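Local coordinates for protein bradavidin 2 (Bradyrhizobium japonicum, PDB 4GGZ) that binds biotin in a pocket at one end of an avidin-type eight-stranded antiparallel beta-barrel, at residues K17-S22 against G108-R113; Y52-S57 against F65-A70; S90-Y95 against P102-G107. All blocks are in the same frame, centred on the assembly; numbering follows the deposited sequence. Where two conformers were deposited one is given.

In the fold
All three contacts lie in the wall of one antiparallel beta-barrel and touch the same biotin. Contact 1 joins the first and last strands and holds the ureido ring; contact 2 flanks the valeryl tail; contact 3 packs Trp-91 against the sulfur-containing ring. Contacts 1 and 3 share strand 102-113, and although their centres are about 17 Å apart they meet where Trp-91 NE1 lies 3.0 Å from Gly-108 O, a weak hydrogen bond, and Trp-91 CD1 packs 3.4 Å from Asp-109 OD2. Contact 2 reaches contact 1 through the barrel core, Phe-65 CZ lying 4.1 Å from Phe-111 CE1. Contacts 2 and 3 do not touch, their nearest atoms being about 5 Å apart.

Contact 1: residues K17-S22 against G108-R113; sequences KNERGS and GDIFTR. With BTN (biotin), chain E.
With chi1 at 66°, Asn-18 tucks its CG between its own backbone N and carbonyl carbon, which swings the amide toward the biotin; CB, placed by the backbone, lies over one face of the Phe-111 ring, 3.8 Å from its centroid in a CH-pi contact. Arg-20 runs extended from CG to NE and meets the other segment with its guanidinium edge. Its NE forms a salt bridge of 2.7 Å with Asp-109 OD1, approaching from the syn side, and its NH2 gives a nearly straight 2.8 Å bond to Gly-108 O. The guanidinium stands almost upright on the carboxylate, their planes 83° apart. A water held by Glu-19 N and Ile-110 N also donates to Asp-109 OD1. In the type I turn from Asn-18 to Gly-21, Asn-18 OD1 accepts from the backbone N of Arg-20, making an Asx turn, and from that of Ser-22 through its opposite face. This fixes the amide so that ND2 donates to biotin O3 at 2.8 Å; Ser-22 OG donates to the same O3 at 2.7 Å. Asp-109 OD2 takes biotin N1 at 2.9 Å. Farther along, Lys-17 and Thr-112 form an antiparallel hydrogen-bonded pair that closes the barrel between strands 14-18 and 102-113. Strand 86-96 flanks the latter, while Trp-78 of strand 74-80 donates to Asp-109 OD2 and meets the Phe-111 ring edge-to-face.

Contact 2: residues Y52-S57 against F65-A70; sequences YPAAGS and FVVTFA. With BTN (biotin), chain E.
Tyr-52 and Phe-69 bring their rings together beside the biotin tail, Tyr-52 CD1 lying 3.6 Å from Phe-69 CD2 with the ring planes 85° apart. Biotin C9 sits over the centre of one Phe-69 face, 3.8 Å above the plane, and Val-67 CG1 covers part of the opposite face, so the phenyl ring is held between ligand and protein. The Tyr-52 ring lies against the neighbouring backbone: Phe-69 CA is 4.0 Å from its centroid in a CH-pi contact, and Thr-68 O stands over the same face nearer the rim. The hydroxyl of Tyr-52 reaches past this contact to a hydrogen bond with Gln-71 OE1, and Cys-47, disulfide-linked to Cys-72, packs on both aromatic residues. Behind the rings comes Val-67, whose CG1, anti to the backbone N (chi1 -178°), touches Tyr-52 CB, while CG2 meets Ala-54 CB at 3.7 Å on the barrel interior. These residues belong to the hairpin of strands 51-59 and 62-69, two adjacent staves of the avidin barrel. Its strands are close at one end and splayed at the other: CA atoms are 3.9 Å apart between Gly-56, which has no CB to hold them off, and Phe-65, but 6.7 Å apart between Tyr-52 and Phe-69. Ala-55 and Val-66 are joined by two backbone hydrogen bonds. At the next such position Pro-53 has no N-H to give, and a water fills in, donating to Pro-53 O at 2.6 Å and accepting from Thr-68 N. Beyond Phe-65, strand 74-80 carries the sheet on, its Trp-78 ring meeting that of Phe-65.

Contact 3: residues S90-Y95 against P102-G107; sequences SWTLFY and PSRLKG. With BTN (biotin), chain E.
The hairpin of strands 86-96 and 102-113 forms one wall of the biotin pocket, with Trp-91 laid flat against Gly-107. The indole is sandwiched: biotin C6 stands 3.4 Å above one face, and Gly-107 N lies over the opposite face, with Gly-107 CA 3.9 Å from the centroid of the six-membered ring in a CH-pi contact. Chi1 of 55° at Trp-91 swings the ring across to the partner strand, onto this glycine, whose lack of a side chain leaves room for it. On the same side, Leu-93 CD2 touches Leu-105 CD1 at 3.7 Å, and Ser-103 CB sits over a face of the Tyr-95 ring, whose OH shares a water with Arg-104 O. Six backbone hydrogen bonds, in the pairs Trp-91/Gly-107, Leu-93/Leu-105 and Tyr-95/Ser-103, tie the strands. On the other side, Phe-94 CE2 lies over a face of the Arg-104 guanidinium, 3.4 Å from NE, with the two planes 71° apart; the Phe-94 ring also stacks with Phe-75. The two sides thus differ in character: the outer one carries the cationic chains of Arg-104 and Lys-106, whereas Trp-91 meets the ligand's sulfur ring by shape and dispersion, without a hydrogen bond.

Contact 1: residues K17-S22 against G108-R113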
loop_
_atom_site.group_PDB
_atom_site.type_symbol
_atom_site.label_atom_id
_atom_site.label_comp_id
_atom_site.label_asym_id
_atom_site.label_seq_id
_atom_site.Cartn_x
_atom_site.Cartn_y
_atom_site.Cartn_z
ATOM N N LYS A 17 -6.304 5.564 -5.735
ATOM C CA LYS A 17 -5.165 5.435 -6.636
ATOM C C LYS A 17 -4.130 6.436 -6.184
ATOM O O LYS A 17 -4.519 7.500 -5.658
ATOM C CB LYS A 17 -5.596 5.821 -8.046
ATOM C CG LYS A 17 -6.459 4.827 -8.801
ATOM C CD LYS A 17 -6.445 5.238 -10.272
ATOM C CE LYS A 17 -5.253 6.211 -10.450
ATOM N NZ LYS A 17 -5.043 6.787 -11.812
ATOM N N ASN A 18 -2.832 6.146 -6.370
ATOM C CA ASN A 18 -1.843 7.122 -5.900
ATOM C C ASN A 18 -1.276 7.878 -7.092
ATOM O O ASN A 18 -1.714 7.640 -8.224
ATOM C CB ASN A 18 -0.747 6.543 -5.012
ATOM C CG ASN A 18 0.168 5.575 -5.721
ATOM O OD1 ASN A 18 0.292 5.615 -6.932
ATOM N ND2 ASN A 18 0.823 4.663 -4.932
ATOM N N GLU A 19 -0.339 8.784 -6.825
ATOM C CA GLU A 19 0.158 9.664 -7.910
ATOM C C GLU A 19 0.992 8.920 -8.936
ATOM O O GLU A 19 1.264 9.442 -10.050
ATOM C CB GLU A 19 0.972 10.833 -7.369
ATOM C CG GLU A 19 0.222 11.746 -6.413
ATOM C CD GLU A 19 1.139 12.795 -5.750
ATOM O OE1 GLU A 19 0.626 13.867 -5.385
ATOM O OE2 GLU A 19 2.365 12.554 -5.590
ATOM N N ARG A 20 1.411 7.706 -8.587
ATOM C CA ARG A 20 2.258 6.909 -9.485
ATOM C C ARG A 20 1.397 6.038 -10.411
ATOM O O ARG A 20 1.908 5.421 -11.359
ATOM C CB ARG A 20 3.171 6.015 -8.635
ATOM C CG ARG A 20 3.916 6.751 -7.554
ATOM C CD ARG A 20 4.765 5.812 -6.750
ATOM N NE ARG A 20 5.313 6.514 -5.596
ATOM C CZ ARG A 20 6.595 6.792 -5.458
ATOM N NH1 ARG A 20 7.444 6.433 -6.404
ATOM N NH2 ARG A 20 7.026 7.436 -4.374
ATOM N N GLY A 21 0.095 5.976 -10.108
ATOM C CA GLY A 21 -0.871 5.234 -10.879
ATOM C C GLY A 21 -1.305 3.938 -10.197
ATOM O O GLY A 21 -2.068 3.147 -10.780
ATOM N N SER A 22 -0.731 3.666 -9.039
ATOM C CA SER A 22 -1.004 2.363 -8.371
ATOM C C SER A 22 -2.394 2.358 -7.757
ATOM O O SER A 22 -2.902 3.427 -7.429
ATOM C CB SER A 22 0.053 2.070 -7.318
ATOM O OG SER A 22 1.343 1.815 -7.929
ATOM N N GLY A 108 7.405 8.526 -0.461
ATOM C CA GLY A 108 6.061 8.935 -0.119
ATOM C C GLY A 108 5.028 8.501 -1.141
ATOM O O GLY A 108 5.358 8.118 -2.285
ATOM N N ASP A 109 3.762 8.541 -0.728
ATOM C CA ASP A 109 2.657 8.346 -1.647
ATOM C C ASP A 109 1.466 9.128 -1.140
ATOM O O ASP A 109 1.241 9.196 0.045
ATOM C CB ASP A 109 2.241 6.885 -1.691
ATOM C CG ASP A 109 2.893 6.107 -2.808
ATOM O OD1 ASP A 109 3.200 6.669 -3.884
ATOM O OD2 ASP A 109 3.069 4.894 -2.607
ATOM N N ILE A 110 0.689 9.702 -2.045
ATOM C CA ILE A 110 -0.572 10.289 -1.646
ATOM C C ILE A 110 -1.620 9.560 -2.452
ATOM O O ILE A 110 -1.600 9.595 -3.702
ATOM C CB ILE A 110 -0.649 11.804 -1.977
ATOM C CG1 ILE A 110 0.454 12.600 -1.298
ATOM C CG2 ILE A 110 -2.054 12.346 -1.633
ATOM C CD1 ILE A 110 0.432 14.088 -1.780
ATOM N N PHE A 111 -2.484 8.811 -1.757
ATOM C CA PHE A 111 -3.610 8.185 -2.409
ATOM C C PHE A 111 -4.845 9.085 -2.393
ATOM O O PHE A 111 -5.126 9.767 -1.401
ATOM C CB PHE A 111 -3.993 6.884 -1.677
ATOM C CG PHE A 111 -2.937 5.820 -1.759
ATOM C CD1 PHE A 111 -1.838 5.847 -0.906
ATOM C CD2 PHE A 111 -3.041 4.770 -2.686
ATOM C CE1 PHE A 111 -0.831 4.839 -0.963
ATOM C CE2 PHE A 111 -2.053 3.758 -2.737
ATOM C CZ PHE A 111 -0.940 3.807 -1.904
ATOM N N THR A 112 -5.592 9.043 -3.487
ATOM C CA THR A 112 -6.834 9.813 -3.639
ATOM C C THR A 112 -7.987 8.871 -3.896
ATOM O O THR A 112 -7.904 8.006 -4.779
ATOM C CB THR A 112 -6.755 10.787 -4.857
ATOM O OG1 THR A 112 -5.799 11.816 -4.587
ATOM C CG2 THR A 112 -8.129 11.418 -5.117
ATOM N N ARG A 113 -9.093 9.076 -3.184
ATOM C CA ARG A 113 -10.219 8.175 -3.315
ATOM C C ARG A 113 -10.890 8.345 -4.664
ATOM O O ARG A 113 -11.111 9.479 -5.133
ATOM C CB ARG A 113 -11.237 8.326 -2.194
ATOM C CG ARG A 113 -12.441 7.496 -2.515
ATOM C CD ARG A 113 -12.867 6.603 -1.432
ATOM N NE ARG A 113 -13.732 7.302 -0.532
ATOM C CZ ARG A 113 -14.954 6.924 -0.153
ATOM N NH1 ARG A 113 -15.543 5.807 -0.582
ATOM N NH2 ARG A 113 -15.588 7.700 0.705
HETATM C C11 BTN E . 9.153 -4.222 -6.069
HETATM O O11 BTN E . 9.586 -3.405 -6.951
HETATM O O12 BTN E . 9.979 -4.824 -5.324
HETATM C C10 BTN E . 7.678 -4.519 -5.895
HETATM C C9 BTN E . 6.757 -3.339 -6.239
HETATM C C8 BTN E . 7.001 -2.176 -5.268
HETATM C C7 BTN E . 6.086 -0.972 -5.587
HETATM C C2 BTN E . 6.344 0.183 -4.602
HETATM S S1 BTN E . 5.426 0.078 -3.184
HETATM C C6 BTN E . 5.907 1.782 -2.784
HETATM C C5 BTN E . 5.825 2.557 -4.100
HETATM N N1 BTN E . 4.483 3.051 -4.332
HETATM C C3 BTN E . 3.947 2.450 -5.396
HETATM O O3 BTN E . 2.695 2.753 -5.844
HETATM N N2 BTN E . 4.744 1.561 -5.943
HETATM C C4 BTN E . 6.009 1.551 -5.206
HETATM O O HOH W 1 1.779 8.874 -4.824
#

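Contact 2: residues Y52-S57 against F65-A70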
loop_
_atom_site.group_PDB
_atom_site.type_symbol
_atom_site.label_atom_id
_atom_site.label_comp_id
_atom_site.label_asym_id
_atom_site.label_seq_id
_atom_site.Cartn_x
_atom_site.Cartn_y
_atom_site.Cartn_z
ATOM N N TYR A 52 -1.993 -7.901 -5.383
ATOM C CA TYR A 52 -1.553 -8.628 -4.203
ATOM C C TYR A 52 -2.406 -8.246 -3.025
ATOM O O TYR A 52 -2.857 -7.137 -2.934
ATOM C CB TYR A 52 -0.123 -8.276 -3.872
ATOM C CG TYR A 52 0.880 -8.992 -4.745
ATOM C CD1 TYR A 52 1.669 -8.282 -5.647
ATOM C CD2 TYR A 52 1.048 -10.376 -4.664
ATOM C CE1 TYR A 52 2.601 -8.947 -6.432
ATOM C CE2 TYR A 52 1.974 -11.037 -5.453
ATOM C CZ TYR A 52 2.748 -10.303 -6.328
ATOM O OH TYR A 52 3.685 -10.917 -7.129
ATOM N N PRO A 53 -2.583 -9.168 -2.070
ATOM C CA PRO A 53 -3.332 -8.767 -0.909
ATOM C C PRO A 53 -2.656 -7.688 -0.067
ATOM O O PRO A 53 -1.422 -7.659 0.039
ATOM C CB PRO A 53 -3.390 -10.087 -0.073
ATOM C CG PRO A 53 -3.138 -11.184 -1.057
ATOM C CD PRO A 53 -2.119 -10.562 -1.998
ATOM N N ALA A 54 -3.460 -6.798 0.505
ATOM C CA ALA A 54 -3.019 -5.771 1.433
ATOM C C ALA A 54 -3.675 -5.949 2.787
ATOM O O ALA A 54 -4.862 -6.303 2.869
ATOM C CB ALA A 54 -3.380 -4.402 0.898
ATOM N N ALA A 55 -2.919 -5.675 3.848
ATOM C CA ALA A 55 -3.442 -5.884 5.195
ATOM C C ALA A 55 -2.840 -4.851 6.107
ATOM O O ALA A 55 -1.651 -4.515 5.979
ATOM C CB ALA A 55 -3.094 -7.264 5.691
ATOM N N GLY A 56 -3.644 -4.323 7.005
ATOM C CA GLY A 56 -3.138 -3.411 7.996
ATOM C C GLY A 56 -4.162 -3.038 9.035
ATOM O O GLY A 56 -5.016 -3.857 9.406
ATOM N N SER A 57 -4.062 -1.811 9.518
ATOM C CA SER A 57 -4.892 -1.368 10.666
ATOM C C SER A 57 -5.236 0.070 10.499
ATOM O O SER A 57 -4.391 0.874 10.054
ATOM C CB SER A 57 -4.135 -1.483 11.986
ATOM O OG SER A 57 -3.957 -2.827 12.379
ATOM N N PHE A 65 -0.617 -0.041 6.315
ATOM C CA PHE A 65 -0.902 -1.304 5.642
ATOM C C PHE A 65 0.360 -1.863 5.004
ATOM O O PHE A 65 1.293 -1.089 4.647
ATOM C CB PHE A 65 -2.033 -1.233 4.621
ATOM C CG PHE A 65 -1.871 -0.147 3.595
ATOM C CD1 PHE A 65 -2.337 1.129 3.855
ATOM C CD2 PHE A 65 -1.307 -0.415 2.365
ATOM C CE1 PHE A 65 -2.208 2.149 2.913
ATOM C CE2 PHE A 65 -1.192 0.620 1.415
ATOM C CZ PHE A 65 -1.619 1.874 1.706
ATOM N N VAL A 66 0.344 -3.187 4.818
ATOM C CA VAL A 66 1.454 -3.901 4.249
ATOM C C VAL A 66 1.000 -4.647 2.997
ATOM O O VAL A 66 -0.104 -5.196 2.950
ATOM C CB VAL A 66 2.075 -4.873 5.299
ATOM C CG1 VAL A 66 3.031 -5.837 4.645
ATOM C CG2 VAL A 66 2.769 -4.088 6.421
ATOM N N VAL A 67 1.870 -4.675 1.989
ATOM C CA VAL A 67 1.669 -5.476 0.807
ATOM C C VAL A 67 2.946 -6.264 0.528
ATOM O O VAL A 67 4.023 -5.671 0.387
ATOM C CB VAL A 67 1.346 -4.619 -0.460
ATOM C CG1 VAL A 67 1.092 -5.550 -1.641
ATOM C CG2 VAL A 67 0.115 -3.730 -0.242
ATOM N N THR A 68 2.803 -7.580 0.392
ATOM C CA THR A 68 3.900 -8.496 0.059
ATOM C C THR A 68 3.894 -8.809 -1.432
ATOM O O THR A 68 2.890 -9.339 -1.945
ATOM C CB THR A 68 3.761 -9.807 0.875
ATOM O OG1 THR A 68 3.675 -9.480 2.260
ATOM C CG2 THR A 68 4.945 -10.748 0.625
ATOM N N PHE A 69 4.980 -8.448 -2.131
ATOM C CA PHE A 69 5.107 -8.659 -3.557
ATOM C C PHE A 69 5.915 -9.920 -3.769
ATOM O O PHE A 69 7.136 -9.891 -3.915
ATOM C CB PHE A 69 5.787 -7.442 -4.212
ATOM C CG PHE A 69 5.072 -6.160 -3.982
ATOM C CD1 PHE A 69 5.460 -5.325 -2.932
ATOM C CD2 PHE A 69 4.036 -5.755 -4.829
ATOM C CE1 PHE A 69 4.801 -4.113 -2.686
ATOM C CE2 PHE A 69 3.362 -4.535 -4.611
ATOM C CZ PHE A 69 3.749 -3.723 -3.527
ATOM N N ALA A 70 5.223 -11.052 -3.730
ATOM C CA ALA A 70 5.904 -12.319 -3.681
ATOM C C ALA A 70 6.863 -12.479 -4.855
ATOM O O ALA A 70 7.990 -12.910 -4.685
ATOM C CB ALA A 70 4.877 -13.465 -3.654
HETATM C C11 BTN E . 9.153 -4.222 -6.069
HETATM O O11 BTN E . 9.586 -3.405 -6.951
HETATM O O12 BTN E . 9.979 -4.824 -5.324
HETATM C C10 BTN E . 7.678 -4.519 -5.895
HETATM C C9 BTN E . 6.757 -3.339 -6.239
HETATM C C8 BTN E . 7.001 -2.176 -5.268
HETATM C C7 BTN E . 6.086 -0.972 -5.587
HETATM C C2 BTN E . 6.344 0.183 -4.602
HETATM S S1 BTN E . 5.426 0.078 -3.184
HETATM C C6 BTN E . 5.907 1.782 -2.784
HETATM C C5 BTN E . 5.825 2.557 -4.100
HETATM N N1 BTN E . 4.483 3.051 -4.332
HETATM C C3 BTN E . 3.947 2.450 -5.396
HETATM O O3 BTN E . 2.695 2.753 -5.844
HETATM N N2 BTN E . 4.744 1.561 -5.943
HETATM C C4 BTN E . 6.009 1.551 -5.206
HETATM O O HOH W 2 0.512 -9.378 -0.087
#

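Contact 3: residues S90-Y95 against P102-G107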
loop_
_atom_site.group_PDB
_atom_site.type_symbol
_atom_site.label_atom_id
_atom_site.label_comp_id
_atom_site.label_asym_id
_atom_site.label_seq_id
_atom_site.Cartn_x
_atom_site.Cartn_y
_atom_site.Cartn_z
ATOM N N SER A 90 3.779 7.689 3.987
ATOM C CA SER A 90 5.185 7.389 3.738
ATOM C C SER A 90 5.305 5.884 3.717
ATOM O O SER A 90 4.520 5.198 4.410
ATOM C CB SER A 90 6.074 7.948 4.857
ATOM O OG SER A 90 6.089 9.359 4.820
ATOM N N TRP A 91 6.276 5.368 2.972
ATOM C CA TRP A 91 6.425 3.931 2.868
ATOM C C TRP A 91 7.889 3.527 2.926
ATOM O O TRP A 91 8.792 4.306 2.578
ATOM C CB TRP A 91 5.759 3.359 1.579
ATOM C CG TRP A 91 6.242 4.025 0.263
ATOM C CD1 TRP A 91 5.614 5.036 -0.402
ATOM C CD2 TRP A 91 7.454 3.742 -0.479
ATOM N NE1 TRP A 91 6.358 5.422 -1.511
ATOM C CE2 TRP A 91 7.489 4.646 -1.583
ATOM C CE3 TRP A 91 8.525 2.842 -0.312
ATOM C CZ2 TRP A 91 8.527 4.651 -2.519
ATOM C CZ3 TRP A 91 9.546 2.828 -1.252
ATOM C CH2 TRP A 91 9.550 3.755 -2.345
ATOM N N THR A 92 8.083 2.284 3.350
ATOM C CA THR A 92 9.380 1.633 3.266
ATOM C C THR A 92 9.221 0.300 2.545
ATOM O O THR A 92 8.310 -0.472 2.857
ATOM C CB THR A 92 10.113 1.514 4.645
ATOM O OG1 THR A 92 11.256 0.656 4.507
ATOM C CG2 THR A 92 9.207 0.980 5.744
ATOM N N LEU A 93 10.089 0.060 1.564
ATOM C CA LEU A 93 10.047 -1.160 0.754
ATOM C C LEU A 93 11.239 -1.975 1.200
ATOM O O LEU A 93 12.370 -1.510 1.083
ATOM C CB LEU A 93 10.120 -0.815 -0.751
ATOM C CG LEU A 93 10.399 -1.925 -1.781
ATOM C CD1 LEU A 93 9.243 -2.836 -1.949
ATOM C CD2 LEU A 93 10.767 -1.354 -3.191
ATOM N N PHE A 94 10.973 -3.147 1.782
ATOM C CA PHE A 94 12.009 -4.060 2.248
ATOM C C PHE A 94 12.181 -5.130 1.217
ATOM O O PHE A 94 11.222 -5.831 0.863
ATOM C CB PHE A 94 11.573 -4.719 3.557
ATOM C CG PHE A 94 11.246 -3.732 4.668
ATOM C CD1 PHE A 94 9.987 -3.112 4.723
ATOM C CD2 PHE A 94 12.165 -3.456 5.660
ATOM C CE1 PHE A 94 9.668 -2.227 5.740
ATOM C CE2 PHE A 94 11.859 -2.565 6.686
ATOM C CZ PHE A 94 10.593 -1.955 6.735
ATOM N N TYR A 95 13.400 -5.291 0.702
ATOM C CA TYR A 95 13.584 -6.310 -0.333
ATOM C C TYR A 95 14.816 -7.182 -0.059
ATOM O O TYR A 95 15.755 -6.726 0.585
ATOM C CB TYR A 95 13.617 -5.686 -1.729
ATOM C CG TYR A 95 14.754 -4.729 -2.034
ATOM C CD1 TYR A 95 14.739 -3.401 -1.565
ATOM C CD2 TYR A 95 15.850 -5.150 -2.794
ATOM C CE1 TYR A 95 15.794 -2.495 -1.888
ATOM C CE2 TYR A 95 16.893 -4.260 -3.130
ATOM C CZ TYR A 95 16.867 -2.958 -2.673
ATOM O OH TYR A 95 17.899 -2.089 -3.003
ATOM N N PRO A 102 19.234 -8.408 2.581
ATOM C CA PRO A 102 18.079 -7.521 2.876
ATOM C C PRO A 102 18.426 -6.038 2.659
ATOM O O PRO A 102 19.428 -5.558 3.204
ATOM C CB PRO A 102 17.843 -7.744 4.377
ATOM C CG PRO A 102 18.467 -9.120 4.683
ATOM C CD PRO A 102 19.672 -9.174 3.775
ATOM N N SER A 103 17.595 -5.302 1.924
ATOM C CA SER A 103 17.842 -3.869 1.694
ATOM C C SER A 103 16.517 -3.156 1.800
ATOM O O SER A 103 15.492 -3.803 2.020
ATOM C CB SER A 103 18.465 -3.648 0.325
ATOM O OG SER A 103 19.547 -4.558 0.154
ATOM N N ARG A 104 16.541 -1.827 1.736
ATOM C CA ARG A 104 15.326 -1.058 1.867
ATOM C C ARG A 104 15.383 0.151 0.973
ATOM O O ARG A 104 16.469 0.639 0.647
ATOM C CB ARG A 104 15.205 -0.514 3.288
ATOM C CG ARG A 104 15.026 -1.572 4.346
ATOM C CD ARG A 104 15.228 -0.932 5.721
ATOM N NE ARG A 104 15.180 -1.966 6.748
ATOM C CZ ARG A 104 15.160 -1.735 8.055
ATOM N NH1 ARG A 104 15.177 -0.490 8.521
ATOM N NH2 ARG A 104 15.112 -2.764 8.898
ATOM N N LEU A 105 14.203 0.649 0.632
ATOM C CA LEU A 105 14.033 1.911 -0.085
ATOM C C LEU A 105 12.882 2.615 0.638
ATOM O O LEU A 105 12.064 1.963 1.300
ATOM C CB LEU A 105 13.635 1.648 -1.525
ATOM C CG LEU A 105 14.546 0.906 -2.506
ATOM C CD1 LEU A 105 13.795 0.668 -3.826
ATOM C CD2 LEU A 105 15.800 1.717 -2.758
ATOM N N LYS A 106 12.805 3.934 0.510
ATOM C CA LYS A 106 11.758 4.683 1.199
ATOM C C LYS A 106 11.253 5.784 0.310
ATOM O O LYS A 106 12.014 6.321 -0.514
ATOM C CB LYS A 106 12.289 5.322 2.489
ATOM C CG LYS A 106 12.519 4.359 3.622
ATOM C CD LYS A 106 13.416 4.995 4.661
ATOM C CE LYS A 106 12.606 5.611 5.775
ATOM N NZ LYS A 106 12.022 4.535 6.661
ATOM N N GLY A 107 9.987 6.147 0.483
ATOM C CA GLY A 107 9.460 7.310 -0.256
ATOM C C GLY A 107 8.095 7.675 0.284
ATOM O O GLY A 107 7.670 7.192 1.362
HETATM C C11 BTN E . 9.153 -4.222 -6.069
HETATM O O11 BTN E . 9.586 -3.405 -6.951
HETATM O O12 BTN E . 9.979 -4.824 -5.324
HETATM C C10 BTN E . 7.678 -4.519 -5.895
HETATM C C9 BTN E . 6.757 -3.339 -6.239
HETATM C C8 BTN E . 7.001 -2.176 -5.268
HETATM C C7 BTN E . 6.086 -0.972 -5.587
HETATM C C2 BTN E . 6.344 0.183 -4.602
HETATM S S1 BTN E . 5.426 0.078 -3.184
HETATM C C6 BTN E . 5.907 1.782 -2.784
HETATM C C5 BTN E . 5.825 2.557 -4.100
HETATM N N1 BTN E . 4.483 3.051 -4.332
HETATM C C3 BTN E . 3.947 2.450 -5.396
HETATM O O3 BTN E . 2.695 2.753 -5.844
HETATM N N2 BTN E . 4.744 1.561 -5.943
HETATM C C4 BTN E . 6.009 1.551 -5.206
HETATM O O HOH W 3 18.748 -0.010 -1.266
#